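Local structure of replicase polyprotein 1a (Avian infectious bronchitis virus, 3LD1) at residues L102-A105 against C106-S109; D116-A119 against L120-D123. The protein is of unknown precise function but belongs to non-structural protein 2, a product of the coronavirus replicase polyprotein. The protein carries 3 engineered substitutions. All blocks are in the same frame, centred on the assembly; numbering follows the deposited sequence.

In the fold
Contacts 1 and 2 lie in series along the chain, 102-109 closing before 116-123 opens, with centres about 12 Å apart. Contact 1 is the junction where helix 93-103 gives way to the short helix 105-108; contact 2 is the C-terminal part of the next helix, 112-121. They touch directly: W108 CB packs against R118 CB at 3.5 Å. Both also face helix 140-162, where M145 meets W108 from contact 1 and R118 and A119 from contact 2. Their centres stand about 30 Å and 23 Å from the centre of the elongated chain.

Contact 1 of 2, residues L102-A105 against C106-S109; sequences LKTA and CQWS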
loop_
_atom_site.group_PDB
_atom_site.type_symbol
_atom_site.label_atom_id
_atom_site.label_comp_id
_atom_site.label_asym_id
_atom_site.label_seq_id
_atom_site.Cartn_x
_atom_site.Cartn_y
_atom_site.Cartn_z
ATOM N N LEU A 102 -15.664 -15.010 19.468
ATOM C CA LEU A 102 -14.851 -16.226 19.711
ATOM C C LEU A 102 -15.680 -17.469 19.848
ATOM O O LEU A 102 -15.381 -18.500 19.210
ATOM C CB LEU A 102 -13.990 -16.138 20.942
ATOM C CG LEU A 102 -12.739 -15.281 20.693
ATOM C CD1 LEU A 102 -11.980 -14.895 22.014
ATOM C CD2 LEU A 102 -11.783 -15.890 19.649
ATOM N N LYS A 103 -16.706 -17.334 20.683
ATOM C CA LYS A 103 -17.705 -18.341 20.895
ATOM C C LYS A 103 -18.326 -18.863 19.601
ATOM O O LYS A 103 -18.483 -20.053 19.448
ATOM C CB LYS A 103 -18.799 -17.837 21.859
ATOM C CG LYS A 103 -18.711 -18.498 23.256
ATOM C CD LYS A 103 -18.985 -17.542 24.491
ATOM C CE LYS A 103 -18.573 -18.247 25.873
ATOM N NZ LYS A 103 -18.967 -17.505 27.161
ATOM N N THR A 104 -18.627 -17.991 18.646
ATOM C CA THR A 104 -19.166 -18.439 17.372
ATOM C C THR A 104 -18.111 -18.880 16.319
ATOM O O THR A 104 -18.454 -19.124 15.186
ATOM C CB THR A 104 -20.132 -17.373 16.771
ATOM O OG1 THR A 104 -19.442 -16.137 16.510
ATOM C CG2 THR A 104 -21.323 -17.150 17.657
ATOM N N ALA A 105 -16.828 -18.980 16.657
ATOM C CA ALA A 105 -15.823 -19.277 15.588
ATOM C C ALA A 105 -15.985 -20.693 15.130
ATOM O O ALA A 105 -15.736 -21.045 13.984
ATOM C CB ALA A 105 -14.445 -19.070 16.057
ATOM N N CYS A 106 -16.442 -21.494 16.046
ATOM C CA CYS A 106 -16.653 -22.831 15.754
ATOM C C CYS A 106 -17.657 -22.885 14.571
ATOM O O CYS A 106 -17.696 -23.886 13.857
ATOM C CB CYS A 106 -17.125 -23.526 17.023
ATOM S SG CYS A 106 -18.755 -22.906 17.625
ATOM N N GLN A 107 -18.396 -21.803 14.289
ATOM C CA GLN A 107 -19.201 -21.785 13.078
ATOM C C GLN A 107 -18.589 -21.019 11.988
ATOM O O GLN A 107 -18.486 -21.548 10.901
ATOM C CB GLN A 107 -20.610 -21.240 13.260
ATOM C CG GLN A 107 -21.377 -21.960 14.326
ATOM C CD GLN A 107 -22.334 -21.004 15.068
ATOM O OE1 GLN A 107 -22.549 -19.843 14.672
ATOM N NE2 GLN A 107 -22.895 -21.485 16.146
ATOM N N TRP A 108 -18.187 -19.770 12.204
ATOM C CA TRP A 108 -17.825 -18.942 11.054
ATOM C C TRP A 108 -16.419 -19.203 10.477
ATOM O O TRP A 108 -16.088 -18.789 9.359
ATOM C CB TRP A 108 -18.074 -17.473 11.346
ATOM C CG TRP A 108 -17.406 -16.943 12.615
ATOM C CD1 TRP A 108 -18.025 -16.699 13.817
ATOM C CD2 TRP A 108 -16.015 -16.594 12.808
ATOM N NE1 TRP A 108 -17.119 -16.249 14.740
ATOM C CE2 TRP A 108 -15.882 -16.154 14.155
ATOM C CE3 TRP A 108 -14.870 -16.629 11.987
ATOM C CZ2 TRP A 108 -14.617 -15.726 14.713
ATOM C CZ3 TRP A 108 -13.593 -16.211 12.525
ATOM C CH2 TRP A 108 -13.496 -15.716 13.860
ATOM N N SER A 109 -15.596 -19.919 11.214
ATOM C CA SER A 109 -14.287 -20.272 10.719
ATOM C C SER A 109 -14.143 -21.612 10.031
ATOM O O SER A 109 -13.025 -21.988 9.662
ATOM C CB SER A 109 -13.227 -20.146 11.803
ATOM O OG SER A 109 -13.332 -21.129 12.794
#
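The indole of W108 lies over the backbone of A105: A105 CA sits on one face, 3.5 Å from the centroid of the five-membered ring in a CH-pi contact, and T104 OG1 lies in the ring plane at the edge, 2.9 Å from W108 NE1. This is a helix-to-helix junction, in which T104 is the first residue to leave helix 93-103 and also takes the N-cap position of helix 105-108, although its side chain does not cap the new helix. The indole turns back over the start of the short helix because W108 CG stands between its own backbone N and carbonyl carbon (chi1 54°). From there the six-membered ring reaches the methyl of A105, with W108 CZ2 3.6 Å from A105 CB; a residue as small as alanine lets the flat ring come down so close. The threonine side chain crosses the indole at about a right angle. Its hydroxyl and W108 NE1 both hydrogen-bond to the carbonyl oxygen of L101, which ties the new helix to the end of the old one. Tryptophan suits this place, since its large apolar surface is buried, reaching Q141 and M145 of helix 140-162 and L115 and R118 of helix 112-121, while its N-H still finds an acceptor. At the far end of the turn serine suits the place, being short enough to fold back on the backbone. Two donors grip A105 O: S109 N at 3.0 Å, tilted 16° from the carbonyl plane, and S109 OG at 2.7 Å, standing well above that plane.

Contact 2 of 2, residues D116-A119 against L120-D123; sequences DARA and LTLD. Engineered in segment 120-123: L120 (natural residue Gln).
L120 N is shared between two backbone acceptors, D116 O at 3.0 Å and A117 O at 3.3 Å, and T121 N also reaches A117 O. The backbone hydrogen bonds from L120 N, T121 N and L122 N are weak. The last of them runs to A119 O at 3.5 Å, an i to i-3 bond of the 3-10 kind, in keeping with the 3-10 geometry of 122-123 that follows on helix 112-121.

Side-chain carbons make van der Waals contacts with backbone carbonyls: L122 CB lies 3.3 Å from A119 O, and CB of the engineered, exposed L120 is 3.3 Å from D116 O. Apolar packing faces outward from the pair, with L122 buried against I131 and L134 of helix 128-134, and small A119 letting the helix lie close to M145 and R148.

R118 starts out away from the following turn, but its long, flexible chain bends twice (chi2 76°, chi3 -73°) and turns back towards T121, while its side chain also touches M145. The precise placement of the guanidinium beside the threonine methyl is doubtful.

The acidic ends form salt bridges to helix 140-162: D116 OD1 with R148, and D123 OD1 with R149.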
loop_
_atom_site.group_PDB
_atom_site.type_symbol
_atom_site.label_atom_id
_atom_site.label_comp_id
_atom_site.label_asym_id
_atom_site.label_seq_id
_atom_site.Cartn_x
_atom_site.Cartn_y
_atom_site.Cartn_z
ATOM N N ASP A 116 -15.619 -15.602 4.834
ATOM C CA ASP A 116 -16.016 -14.419 4.048
ATOM C C ASP A 116 -17.357 -13.813 4.456
ATOM O O ASP A 116 -17.512 -12.570 4.453
ATOM C CB ASP A 116 -16.071 -14.712 2.545
ATOM C CG ASP A 116 -14.713 -14.697 1.911
ATOM O OD1 ASP A 116 -13.691 -14.336 2.590
ATOM O OD2 ASP A 116 -14.671 -15.087 0.724
ATOM N N ALA A 117 -18.288 -14.679 4.802
ATOM C CA ALA A 117 -19.608 -14.241 5.203
ATOM C C ALA A 117 -19.558 -13.592 6.613
ATOM O O ALA A 117 -20.115 -12.537 6.843
ATOM C CB ALA A 117 -20.655 -15.403 5.116
ATOM N N ARG A 118 -18.811 -14.150 7.525
ATOM C CA ARG A 118 -18.723 -13.487 8.791
ATOM C C ARG A 118 -18.066 -12.125 8.587
ATOM O O ARG A 118 -18.522 -11.170 9.221
ATOM C CB ARG A 118 -17.911 -14.306 9.787
ATOM C CG ARG A 118 -17.584 -13.501 11.064
ATOM C CD ARG A 118 -18.799 -13.403 11.970
ATOM N NE ARG A 118 -19.765 -12.470 11.381
ATOM C CZ ARG A 118 -20.923 -12.135 11.950
ATOM N NH1 ARG A 118 -21.744 -11.292 11.360
ATOM N NH2 ARG A 118 -21.254 -12.662 13.119
ATOM N N ALA A 119 -17.030 -12.044 7.714
ATOM C CA ALA A 119 -16.304 -10.773 7.438
ATOM C C ALA A 119 -17.198 -9.690 6.876
ATOM O O ALA A 119 -17.033 -8.524 7.158
ATOM C CB ALA A 119 -15.209 -10.981 6.449
ATOM N N LEU A 120 -18.076 -10.082 5.954
ATOM C CA LEU A 120 -18.676 -9.117 5.066
ATOM C C LEU A 120 -19.759 -8.432 5.887
ATOM O O LEU A 120 -20.063 -7.260 5.737
ATOM C CB LEU A 120 -19.288 -9.898 3.903
ATOM C CG LEU A 120 -20.355 -9.190 3.038
ATOM C CD1 LEU A 120 -19.660 -8.023 2.247
ATOM C CD2 LEU A 120 -21.080 -10.181 2.142
ATOM N N THR A 121 -20.280 -9.212 6.803
ATOM C CA THR A 121 -21.419 -8.916 7.651
ATOM C C THR A 121 -21.033 -8.298 9.009
ATOM O O THR A 121 -21.851 -7.772 9.763
ATOM C CB THR A 121 -22.043 -10.289 7.841
ATOM O OG1 THR A 121 -23.138 -10.380 6.929
ATOM C CG2 THR A 121 -22.458 -10.546 9.200
ATOM N N LEU A 122 -19.764 -8.387 9.312
ATOM C CA LEU A 122 -19.195 -7.921 10.531
ATOM C C LEU A 122 -19.698 -6.575 11.126
ATOM O O LEU A 122 -19.893 -6.433 12.336
ATOM C CB LEU A 122 -17.691 -7.904 10.326
ATOM C CG LEU A 122 -16.951 -7.876 11.617
ATOM C CD1 LEU A 122 -17.220 -9.177 12.266
ATOM C CD2 LEU A 122 -15.465 -7.669 11.360
ATOM N N ASP A 123 -19.907 -5.588 10.290
ATOM C CA ASP A 123 -20.393 -4.286 10.807
ATOM C C ASP A 123 -21.873 -4.355 11.371
ATOM O O ASP A 123 -22.332 -3.448 12.052
ATOM C CB ASP A 123 -20.287 -3.232 9.687
ATOM C CG ASP A 123 -21.003 -3.669 8.452
ATOM O OD1 ASP A 123 -20.837 -4.840 8.051
ATOM O OD2 ASP A 123 -21.792 -2.886 7.922
#